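Side-chain contacts in CTP:phosphocholine Cytidylyltransferase (Streptococcus pneumoniae, PDB 1JYK), which catalyses the transfer of a cytidylyl group from CTP to phosphocholine, giving CDP-choline and pyrophosphate: residues A[99-102]-A[103-107]; A[107-110]-A[111-115]. One frame throughout, in Å; residues are numbered along the deposited sequence.

Contact 1 (A[99-102]-A[103-107]); sequences NDKY and ADYNN
Lys101 meets Tyr105 and Asp104 where the chain turns twice between strand 95-98 and helix 108-112. The carbonyl of Lys101 takes two backbone donors. Tyr105 N binds Lys101 O at 2.8 Å, in the carbonyl plane and fairly straight (157°). Asp104 N also lies 2.8 Å from Lys101 O, but it sits well above that plane and its bond is more bent (131°). One turn earlier, Asn99 to Tyr102 form a type I beta turn. Asn99 OD1 accepts Lys101 N at 2.8 Å, which makes an Asx turn. Asn99 ND2 gives to Ser110 OG and to water 1, and that water in turn donates to Asn106 O. Water 2 bridges the turns: it donates to Asp100 O at 2.6 Å and accepts from Ala103 N. Its bond to Asp104 OD1 is weak.

The Lys101 side chain lies alongside Tyr105, pointing the same way. CB rests over one face of the Tyr105 ring, 3.9 Å from its centroid, a CH-pi contact. Bends at chi2 and chi3 keep the chain beside the ring, and NZ reaches Tyr105 OH in a weak bond of 3.4 Å. Lys101 CE touches Asp104 OD1, while NZ stays 4.1 Å from that oxygen, beyond a salt bridge. Ala103 CB lies over a face of the Tyr102 ring. Asn106 OD1 accepts the next backbone N, that of Asn107, and Asn106 ND2 gives to Asp208 O.

The chemistry implies a loop shaped mainly by its own backbone, two asparagine side chains and two waters. The lysine contributes chiefly its aliphatic chain, and its charge probably eases that of the nearby Asp104 only in part.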
# COMPACT_ATOMS: atom_id res chain seq x y z
N ASN A 99 -7.84 -10.80 7.94
CA ASN A 99 -6.52 -11.18 8.41
C ASN A 99 -6.60 -11.21 9.94
O ASN A 99 -6.52 -10.17 10.59
CB ASN A 99 -5.47 -10.15 7.97
CG ASN A 99 -4.12 -10.40 8.61
OD1 ASN A 99 -3.94 -11.37 9.35
ND2 ASN A 99 -3.15 -9.53 8.33
N ASP A 100 -6.76 -12.40 10.50
CA ASP A 100 -6.88 -12.53 11.95
C ASP A 100 -5.57 -12.33 12.70
O ASP A 100 -5.56 -12.27 13.93
CB ASP A 100 -7.51 -13.87 12.31
CG ASP A 100 -6.59 -15.03 12.02
OD1 ASP A 100 -6.05 -15.61 12.99
OD2 ASP A 100 -6.41 -15.37 10.84
N LYS A 101 -4.46 -12.24 11.98
CA LYS A 101 -3.18 -12.03 12.64
C LYS A 101 -2.78 -10.56 12.52
O LYS A 101 -1.63 -10.20 12.75
CB LYS A 101 -2.09 -12.90 12.00
CG LYS A 101 -2.52 -14.32 11.68
CD LYS A 101 -3.17 -14.99 12.88
CE LYS A 101 -2.20 -15.11 14.03
NZ LYS A 101 -1.89 -16.53 14.32
N TYR A 102 -3.74 -9.71 12.17
CA TYR A 102 -3.48 -8.29 12.00
C TYR A 102 -2.76 -7.67 13.19
O TYR A 102 -2.02 -6.69 13.04
CB TYR A 102 -4.78 -7.54 11.73
CG TYR A 102 -5.67 -7.41 12.95
CD1 TYR A 102 -6.69 -8.33 13.19
CD2 TYR A 102 -5.49 -6.36 13.85
CE1 TYR A 102 -7.52 -8.21 14.29
CE2 TYR A 102 -6.32 -6.23 14.97
CZ TYR A 102 -7.33 -7.16 15.18
OH TYR A 102 -8.15 -7.04 16.27
N ALA A 103 -2.98 -8.23 14.37
CA ALA A 103 -2.37 -7.71 15.58
C ALA A 103 -1.12 -8.49 15.99
O ALA A 103 -0.30 -7.99 16.76
CB ALA A 103 -3.38 -7.72 16.71
N ASP A 104 -0.98 -9.70 15.46
CA ASP A 104 0.16 -10.55 15.80
C ASP A 104 1.34 -10.45 14.85
O ASP A 104 2.48 -10.29 15.29
CB ASP A 104 -0.28 -12.01 15.87
CG ASP A 104 -1.54 -12.19 16.68
OD1 ASP A 104 -2.43 -12.95 16.24
OD2 ASP A 104 -1.64 -11.57 17.76
N TYR A 105 1.07 -10.56 13.55
CA TYR A 105 2.11 -10.49 12.53
C TYR A 105 2.17 -9.13 11.84
O TYR A 105 1.21 -8.36 11.87
CB TYR A 105 1.87 -11.54 11.44
CG TYR A 105 1.68 -12.97 11.90
CD1 TYR A 105 2.08 -13.40 13.17
CD2 TYR A 105 1.13 -13.91 11.03
CE1 TYR A 105 1.93 -14.74 13.54
CE2 TYR A 105 0.99 -15.24 11.39
CZ TYR A 105 1.39 -15.65 12.64
OH TYR A 105 1.23 -16.99 12.97
N ASN A 106 3.30 -8.85 11.19
CA ASN A 106 3.48 -7.62 10.45
C ASN A 106 2.69 -7.80 9.15
O ASN A 106 2.20 -8.90 8.89
CB ASN A 106 4.96 -7.39 10.17
CG ASN A 106 5.33 -5.92 10.14
OD1 ASN A 106 4.51 -5.07 9.81
ND2 ASN A 106 6.58 -5.62 10.49
N ASN A 107 2.59 -6.76 8.33
CA ASN A 107 1.79 -6.86 7.11
C ASN A 107 2.24 -7.80 5.99
O ASN A 107 1.61 -7.85 4.94
CB ASN A 107 1.45 -5.46 6.57
CG ASN A 107 2.62 -4.78 5.88
OD1 ASN A 107 3.68 -5.37 5.66
ND2 ASN A 107 2.42 -3.52 5.52
O HOH W 1 -0.53 -9.34 9.48
O HOH W 2 -4.57 -10.44 15.50

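Contact 2 (A[107-110]-A[111-115]); sequences NFYS and LYLVK
The Tyr109 ring carries Leu113 over one face, with CG 4.2 Å from the ring centroid in a CH-pi contact. Leu113 CD2 reaches on to Tyr109 OH at 3.6 Å. The Tyr112 ring is nearly parallel to that of Tyr109, with planes at 9°. The two are slid apart, with centroids 5.9 Å from each other, so they barely overlap. Both side chains leave the helix with CG anti to the backbone N (chi1 -168° and 178°). This brings Tyr109 CE1 within 3.8 Å of Tyr112 CD2, while the side chains cross obliquely. Phe108 CE1 approaches Tyr112 CB obliquely.

Behind the rings run the helical bonds. Tyr112 N binds Phe108 O at 2.9 Å. Leu113 N binds Tyr109 O at 3.1 Å. The first bond, Leu111 N to Asn107 O, is weak. A type I turn from Tyr112 to Lys115 follows. Phe108 and Tyr112 pack on helix 187-201, while Ser110 and Val114 touch strand 74-78.

Backbone bonds and dispersion between apolar surfaces therefore hold this short helix, and no side-chain hydrogen bond joins 107-110 to 111-115.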
# COMPACT_ATOMS: atom_id res chain seq x y z
N ASN A 107 2.59 -6.76 8.33
CA ASN A 107 1.79 -6.86 7.11
C ASN A 107 2.24 -7.80 5.99
O ASN A 107 1.61 -7.85 4.94
CB ASN A 107 1.45 -5.46 6.57
CG ASN A 107 2.62 -4.78 5.88
OD1 ASN A 107 3.68 -5.37 5.66
ND2 ASN A 107 2.42 -3.52 5.52
N PHE A 108 3.32 -8.54 6.21
CA PHE A 108 3.78 -9.52 5.22
C PHE A 108 2.63 -10.51 5.08
O PHE A 108 2.29 -10.98 3.98
CB PHE A 108 5.02 -10.27 5.75
CG PHE A 108 5.20 -11.67 5.17
CD1 PHE A 108 4.53 -12.76 5.73
CD2 PHE A 108 6.04 -11.89 4.09
CE1 PHE A 108 4.71 -14.06 5.20
CE2 PHE A 108 6.22 -13.18 3.56
CZ PHE A 108 5.55 -14.26 4.12
N TYR A 109 2.02 -10.83 6.22
CA TYR A 109 0.93 -11.79 6.26
C TYR A 109 -0.34 -11.30 5.56
O TYR A 109 -1.12 -12.09 5.02
CB TYR A 109 0.63 -12.17 7.71
CG TYR A 109 -0.28 -13.35 7.84
CD1 TYR A 109 0.10 -14.61 7.37
CD2 TYR A 109 -1.55 -13.21 8.39
CE1 TYR A 109 -0.78 -15.70 7.44
CE2 TYR A 109 -2.44 -14.28 8.46
CZ TYR A 109 -2.05 -15.52 7.98
OH TYR A 109 -2.93 -16.58 8.05
N SER A 110 -0.56 -9.99 5.56
CA SER A 110 -1.72 -9.43 4.88
C SER A 110 -1.60 -9.76 3.40
O SER A 110 -2.56 -10.16 2.76
CB SER A 110 -1.77 -7.92 5.09
OG SER A 110 -2.30 -7.62 6.36
N LEU A 111 -0.40 -9.57 2.85
CA LEU A 111 -0.18 -9.88 1.45
C LEU A 111 -0.15 -11.39 1.23
O LEU A 111 -0.57 -11.88 0.18
CB LEU A 111 1.12 -9.25 0.95
CG LEU A 111 1.37 -9.37 -0.56
CD1 LEU A 111 0.21 -8.75 -1.34
CD2 LEU A 111 2.67 -8.67 -0.91
N TYR A 112 0.34 -12.14 2.22
CA TYR A 112 0.39 -13.60 2.10
C TYR A 112 -1.01 -14.16 1.80
O TYR A 112 -1.17 -15.02 0.92
CB TYR A 112 0.91 -14.25 3.39
CG TYR A 112 0.91 -15.76 3.30
CD1 TYR A 112 1.94 -16.43 2.64
CD2 TYR A 112 -0.16 -16.52 3.78
CE1 TYR A 112 1.91 -17.82 2.44
CE2 TYR A 112 -0.21 -17.91 3.59
CZ TYR A 112 0.83 -18.55 2.91
OH TYR A 112 0.79 -19.92 2.69
N LEU A 113 -2.01 -13.66 2.53
CA LEU A 113 -3.39 -14.10 2.37
C LEU A 113 -3.94 -13.95 0.95
O LEU A 113 -4.87 -14.66 0.57
CB LEU A 113 -4.29 -13.36 3.36
CG LEU A 113 -3.99 -13.69 4.83
CD1 LEU A 113 -4.64 -12.66 5.74
CD2 LEU A 113 -4.50 -15.09 5.15
N VAL A 114 -3.37 -13.04 0.16
CA VAL A 114 -3.84 -12.85 -1.21
C VAL A 114 -2.68 -12.94 -2.20
O VAL A 114 -2.74 -12.37 -3.30
CB VAL A 114 -4.54 -11.47 -1.38
CG1 VAL A 114 -5.85 -11.46 -0.61
CG2 VAL A 114 -3.63 -10.35 -0.89
N LYS A 115 -1.63 -13.67 -1.83
CA LYS A 115 -0.46 -13.79 -2.67
C LYS A 115 -0.73 -14.19 -4.11
O LYS A 115 -0.08 -13.69 -5.02
CB LYS A 115 0.55 -14.76 -2.05
CG LYS A 115 0.11 -16.22 -2.00
CD LYS A 115 1.01 -17.00 -1.04
CE LYS A 115 0.62 -18.46 -0.98
NZ LYS A 115 1.25 -19.23 -2.07

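How the contacts relate
Contact 1 is a surface loop, and contact 2 is the partly buried helix that follows it. They share Asn107, where the loop passes into the helix. Water and backbone carbonyls dominate the polar, exposed turn. In contact 2 rings and aliphatic groups do most of the work, between helix 187-201 and the central sheet. The two also touch directly. Asn99 CB packs on Leu113 CD1. The ring of Tyr105 meets that of Tyr109 edge to face. The loop thus folds back on the helix, and Asn99, just after strand 95-98, links the two in this nucleotidyltransferase-family domain.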